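Local atomic coordinates of excinuclease ABC, subunit A. (Deinococcus radiodurans, PDB entry 2VF7), a protein that binds and hydrolyses ATP, binds DNA and zinc, and probably helps recognise damaged DNA for excision repair as a UvrA-family member of the ABC superfamily. Residues L197-I202 with A237-A242; Q225-V230 with S250-F255. The protein carries 1 engineered substitution. One frame throughout, in Å; residues are numbered along the deposited sequence.

Contact 1 (L197-I202 with A237-A242)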
loop_
_atom_site.group_PDB
_atom_site.type_symbol
_atom_site.label_atom_id
_atom_site.label_comp_id
_atom_site.label_asym_id
_atom_site.label_seq_id
_atom_site.Cartn_x
_atom_site.Cartn_y
_atom_site.Cartn_z
ATOM N N LEU A 197 11.470 20.446 -35.239
ATOM C CA LEU A 197 11.977 20.409 -36.614
ATOM C C LEU A 197 12.178 21.764 -37.290
ATOM O O LEU A 197 13.104 21.890 -38.083
ATOM C CB LEU A 197 11.128 19.495 -37.525
ATOM C CG LEU A 197 10.944 18.005 -37.172
ATOM C CD1 LEU A 197 10.189 17.252 -38.264
ATOM C CD2 LEU A 197 12.294 17.344 -36.884
ATOM N N VAL A 198 11.345 22.778 -37.009
ATOM C CA VAL A 198 11.549 24.096 -37.654
ATOM C C VAL A 198 12.769 24.818 -37.090
ATOM O O VAL A 198 13.478 25.509 -37.850
ATOM C CB VAL A 198 10.281 25.046 -37.689
ATOM C CG1 VAL A 198 8.994 24.253 -37.967
ATOM C CG2 VAL A 198 10.140 25.813 -36.432
ATOM N N THR A 199 13.043 24.628 -35.789
ATOM C CA THR A 199 14.279 25.127 -35.144
ATOM C C THR A 199 15.501 24.473 -35.801
ATOM O O THR A 199 16.518 25.110 -36.070
ATOM C CB THR A 199 14.255 24.853 -33.587
ATOM O OG1 THR A 199 13.335 25.744 -32.965
ATOM C CG2 THR A 199 15.605 25.044 -32.938
ATOM N N LEU A 200 15.391 23.181 -36.064
ATOM C CA LEU A 200 16.479 22.451 -36.683
ATOM C C LEU A 200 16.645 22.760 -38.171
ATOM O O LEU A 200 17.589 22.276 -38.776
ATOM C CB LEU A 200 16.288 20.947 -36.497
ATOM C CG LEU A 200 16.503 20.338 -35.122
ATOM C CD1 LEU A 200 16.249 18.854 -35.245
ATOM C CD2 LEU A 200 17.929 20.622 -34.640
ATOM N N GLY A 201 15.737 23.543 -38.753
ATOM C CA GLY A 201 15.879 24.034 -40.137
ATOM C C GLY A 201 15.384 23.062 -41.200
ATOM O O GLY A 201 15.783 23.136 -42.380
ATOM N N ILE A 202 14.516 22.139 -40.778
ATOM C CA ILE A 202 13.847 21.213 -41.694
ATOM C C ILE A 202 12.549 21.857 -42.152
ATOM O O ILE A 202 11.930 22.591 -41.388
ATOM C CB ILE A 202 13.607 19.834 -41.008
ATOM C CG1 ILE A 202 14.955 19.116 -40.842
ATOM C CG2 ILE A 202 12.576 18.964 -41.800
ATOM C CD1 ILE A 202 14.984 18.089 -39.752
ATOM N N ALA A 237 10.571 31.480 -41.174
ATOM C CA ALA A 237 11.492 32.591 -41.408
ATOM C C ALA A 237 11.711 33.416 -40.142
ATOM O O ALA A 237 12.832 33.831 -39.873
ATOM C CB ALA A 237 11.019 33.477 -42.551
ATOM N N GLU A 238 10.661 33.638 -39.358
ATOM C CA GLU A 238 10.833 34.460 -38.162
ATOM C C GLU A 238 11.402 33.692 -36.972
ATOM O O GLU A 238 11.887 34.302 -36.037
ATOM C CB GLU A 238 9.599 35.312 -37.836
ATOM C CG GLU A 238 8.416 34.619 -37.224
ATOM C CD GLU A 238 7.094 35.379 -37.455
ATOM O OE1 GLU A 238 7.114 36.476 -38.047
ATOM O OE2 GLU A 238 6.030 34.871 -37.060
ATOM N N THR A 239 11.373 32.362 -37.044
ATOM C CA THR A 239 12.137 31.469 -36.152
ATOM C C THR A 239 13.645 31.553 -36.398
ATOM O O THR A 239 14.445 31.533 -35.456
ATOM C CB THR A 239 11.687 29.988 -36.283
ATOM O OG1 THR A 239 10.305 29.865 -35.917
ATOM C CG2 THR A 239 12.526 29.057 -35.382
ATOM N N GLN A 240 14.048 31.654 -37.658
ATOM C CA GLN A 240 15.473 31.740 -37.979
ATOM C C GLN A 240 16.078 33.075 -37.591
ATOM O O GLN A 240 17.292 33.159 -37.345
ATOM C CB GLN A 240 15.734 31.467 -39.460
ATOM C CG GLN A 240 15.386 30.054 -39.909
ATOM C CD GLN A 240 16.155 28.972 -39.152
ATOM O OE1 GLN A 240 17.277 29.184 -38.697
ATOM N NE2 GLN A 240 15.539 27.806 -39.012
ATOM N N ARG A 241 15.242 34.113 -37.566
ATOM C CA ARG A 241 15.669 35.457 -37.156
ATOM C C ARG A 241 15.699 35.567 -35.643
ATOM O O ARG A 241 16.503 36.301 -35.091
ATOM C CB ARG A 241 14.765 36.543 -37.773
ATOM C CG ARG A 241 14.589 36.366 -39.299
ATOM C CD ARG A 241 13.937 37.573 -39.999
ATOM N NE ARG A 241 12.508 37.399 -40.284
ATOM C CZ ARG A 241 11.524 37.901 -39.538
ATOM N NH1 ARG A 241 11.788 38.619 -38.439
ATOM N NH2 ARG A 241 10.268 37.690 -39.894
ATOM N N ALA A 242 14.802 34.846 -34.986
ATOM C CA ALA A 242 14.818 34.690 -33.537
ATOM C C ALA A 242 16.147 34.051 -33.120
ATOM O O ALA A 242 16.858 34.600 -32.285
ATOM C CB ALA A 242 13.639 33.843 -33.087
#
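The side-chain amide of Q240 reaches across to V198 and G201 with its nitrogen end: NE2 lies 3.3 Å from V198 O, but the angle is too poor for a hydrogen bond, and 4.0 Å from G201 CA. A bend at chi2 (-59°) turns the amide back to the end of the helix opposite; since a second conformer of Q240 exists, this approach is doubtful as a fixed feature. V198 O already accepts a weak bond from G201 N, and I202 N reaches L197 O, which makes a Schellman motif; its positive phi at G201 suits a residue without a side chain. Deeper in, the fit is loose, methyl groups lying against methyls and threonine hydroxyls at van der Waals distance. T239 points its side chain at the facing segment, and its CG2 methyl stands 4.2 Å from both V198 CG2 and T199 OG1. V198 and T239 cross at about a right angle, with V198 CG2 4.1 Å from T239 OG1. Threonine suits a buried helix face here because its hydroxyl bonds back to T235 O while its methyl is turned to V198 and T199. T199 instead starts its side chain away from this helix, and its OG1 bonds P229 O of the strand. The contact thus joins the C-terminal end of helix 187-199 to helix 236-245, beside strand 227-230, whose V228 packs on T199 and L200.

Contact 2 (Q225-V230 with S250-F255); sequences QPVVPV and SYMGTF
V230 and Y251 form the tight end of this strand pair. V230 CG1 lies over one face of the phenol ring, a CH-pi contact 4.0 Å from its centroid, while V230 CG2 comes to 3.4 Å from Y251 OH, which also has a weak hydrogen bond with N192 ND2. Y251 CG stands between the backbone N and the carbonyl carbon (chi1 64°), which brings the ring here. V230 CG1 also presses to 3.5 Å from G253 N, where a beta carbon on G253 would clash, so glycine fits. V228 and G253 exchange two backbone hydrogen bonds, and V230 N gives a 2.7 Å bond to Y251 O. P229, lacking an N-H, suits its non-hydrogen-bonded pairing with M252. The opposite face, carrying V227, P229, M252 and T254, is more exposed: the twice-bent M252 lays its CE against the V228-P229 peptide, 3.4 Å from V228 C, while V227 and T254 meet loosely. At the other end Q225 NE2 donates to F255 O at 3.3 Å, in the carbonyl plane; an alanine here would probably leave that carbonyl without its side-chain donor. F255 N bonds P226 O, and the F255 ring stacks on W218. The pairs alternate as in any antiparallel sheet; here two strands, 227-230 and 251-254, make it up, joined through helix 236-245 rather than by a tight hairpin, within the UvrA DNA-binding domain.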
loop_
_atom_site.group_PDB
_atom_site.type_symbol
_atom_site.label_atom_id
_atom_site.label_comp_id
_atom_site.label_asym_id
_atom_site.label_seq_id
_atom_site.Cartn_x
_atom_site.Cartn_y
_atom_site.Cartn_z
ATOM N N GLN A 225 18.189 12.344 -29.680
ATOM C CA GLN A 225 17.198 13.154 -28.992
ATOM C C GLN A 225 17.754 14.528 -28.637
ATOM O O GLN A 225 17.846 14.844 -27.448
ATOM C CB GLN A 225 16.772 12.477 -27.687
ATOM C CG GLN A 225 16.311 11.060 -27.826
ATOM C CD GLN A 225 15.471 10.644 -26.656
ATOM O OE1 GLN A 225 15.944 9.926 -25.767
ATOM N NE2 GLN A 225 14.213 11.101 -26.631
ATOM N N PRO A 226 18.092 15.358 -29.654
ATOM C CA PRO A 226 18.642 16.689 -29.389
ATOM C C PRO A 226 17.665 17.594 -28.629
ATOM O O PRO A 226 16.442 17.437 -28.749
ATOM C CB PRO A 226 18.927 17.233 -30.795
ATOM C CG PRO A 226 17.990 16.532 -31.652
ATOM C CD PRO A 226 17.965 15.134 -31.106
ATOM N N VAL A 227 18.231 18.505 -27.839
ATOM C CA VAL A 227 17.504 19.448 -26.985
ATOM C C VAL A 227 17.726 20.849 -27.533
ATOM O O VAL A 227 18.855 21.338 -27.518
ATOM C CB VAL A 227 18.011 19.400 -25.525
ATOM C CG1 VAL A 227 17.383 20.510 -24.690
ATOM C CG2 VAL A 227 17.696 18.062 -24.896
ATOM N N VAL A 228 16.649 21.493 -28.004
ATOM C CA VAL A 228 16.739 22.752 -28.777
ATOM C C VAL A 228 15.710 23.807 -28.356
ATOM O O VAL A 228 14.608 23.450 -27.932
ATOM C CB VAL A 228 16.610 22.498 -30.331
ATOM C CG1 VAL A 228 17.598 21.434 -30.789
ATOM C CG2 VAL A 228 15.189 22.106 -30.730
ATOM N N PRO A 229 16.050 25.105 -28.495
ATOM C CA PRO A 229 15.138 26.187 -28.117
ATOM C C PRO A 229 13.898 26.195 -28.976
ATOM O O PRO A 229 14.006 26.094 -30.200
ATOM C CB PRO A 229 15.955 27.443 -28.428
ATOM C CG PRO A 229 16.965 27.003 -29.467
ATOM C CD PRO A 229 17.320 25.636 -29.033
ATOM N N VAL A 230 12.715 26.283 -28.374
ATOM C CA VAL A 230 11.532 26.336 -29.240
ATOM C C VAL A 230 10.682 27.586 -29.164
ATOM O O VAL A 230 10.570 28.197 -28.120
ATOM C CB VAL A 230 10.804 24.934 -29.526
ATOM C CG1 VAL A 230 11.218 23.819 -28.560
ATOM C CG2 VAL A 230 9.248 25.064 -29.629
ATOM N N SER A 250 10.976 30.139 -25.791
ATOM C CA SER A 250 9.828 29.909 -24.912
ATOM C C SER A 250 10.092 28.728 -23.962
ATOM O O SER A 250 9.841 28.819 -22.760
ATOM C CB SER A 250 8.557 29.666 -25.728
ATOM O OG SER A 250 8.333 30.709 -26.662
ATOM N N TYR A 251 10.586 27.621 -24.530
ATOM C CA TYR A 251 11.012 26.461 -23.765
ATOM C C TYR A 251 12.091 25.729 -24.547
ATOM O O TYR A 251 12.406 26.109 -25.671
ATOM C CB TYR A 251 9.828 25.551 -23.413
ATOM C CG TYR A 251 9.114 24.894 -24.584
ATOM C CD1 TYR A 251 8.127 25.578 -25.295
ATOM C CD2 TYR A 251 9.399 23.571 -24.955
ATOM C CE1 TYR A 251 7.462 24.993 -26.356
ATOM C CE2 TYR A 251 8.748 22.980 -26.008
ATOM C CZ TYR A 251 7.766 23.704 -26.706
ATOM O OH TYR A 251 7.104 23.135 -27.766
ATOM N N MET A 252 12.697 24.724 -23.901
ATOM C CA MET A 252 13.657 23.822 -24.528
ATOM C C MET A 252 12.940 22.532 -24.803
ATOM O O MET A 252 12.429 21.908 -23.873
ATOM C CB MET A 252 14.851 23.532 -23.607
ATOM C CG MET A 252 15.640 24.755 -23.152
ATOM S SD MET A 252 16.504 25.611 -24.491
ATOM C CE MET A 252 17.303 24.261 -25.366
ATOM N N GLY A 253 12.929 22.118 -26.075
ATOM C CA GLY A 253 12.202 20.916 -26.480
ATOM C C GLY A 253 13.149 19.764 -26.720
ATOM O O GLY A 253 14.303 19.995 -27.082
ATOM N N THR A 254 12.651 18.529 -26.571
ATOM C CA THR A 254 13.454 17.314 -26.788
ATOM C C THR A 254 12.896 16.481 -27.929
ATOM O O THR A 254 11.727 16.067 -27.918
ATOM C CB THR A 254 13.566 16.450 -25.489
ATOM O OG1 THR A 254 13.937 17.291 -24.383
ATOM C CG2 THR A 254 14.619 15.345 -25.639
ATOM N N PHE A 255 13.723 16.225 -28.925
ATOM C CA PHE A 255 13.265 15.455 -30.082
ATOM C C PHE A 255 13.009 13.995 -29.718
ATOM O O PHE A 255 13.704 13.418 -28.896
ATOM C CB PHE A 255 14.273 15.538 -31.228
ATOM C CG PHE A 255 13.801 14.881 -32.490
ATOM C CD1 PHE A 255 12.742 15.423 -33.218
ATOM C CD2 PHE A 255 14.401 13.706 -32.939
ATOM C CE1 PHE A 255 12.281 14.797 -34.389
ATOM C CE2 PHE A 255 13.953 13.068 -34.099
ATOM C CZ PHE A 255 12.892 13.618 -34.833
#

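Overall arrangement
Both contacts belong to the UvrA DNA-binding domain, their centres about 12 Å apart, and both are only partly buried. Their segments alternate along the chain: helix 236-245 of contact 1 is the connection between the two strands of contact 2. Contact 2 is held by backbone hydrogen bonds and buries 594 Å², against 153 Å² for the helix-to-helix touch of contact 1, which rests on sparse van der Waals packing. The two meet where helix 187-199 lies against the sheet: L197 packs on F255, adding to the polar and apolar contacts of the helix end with strand 227-230. That side is the more buried one; the V227 and T254 face of the sheet and the Q240 edge of the helices are nearer solvent.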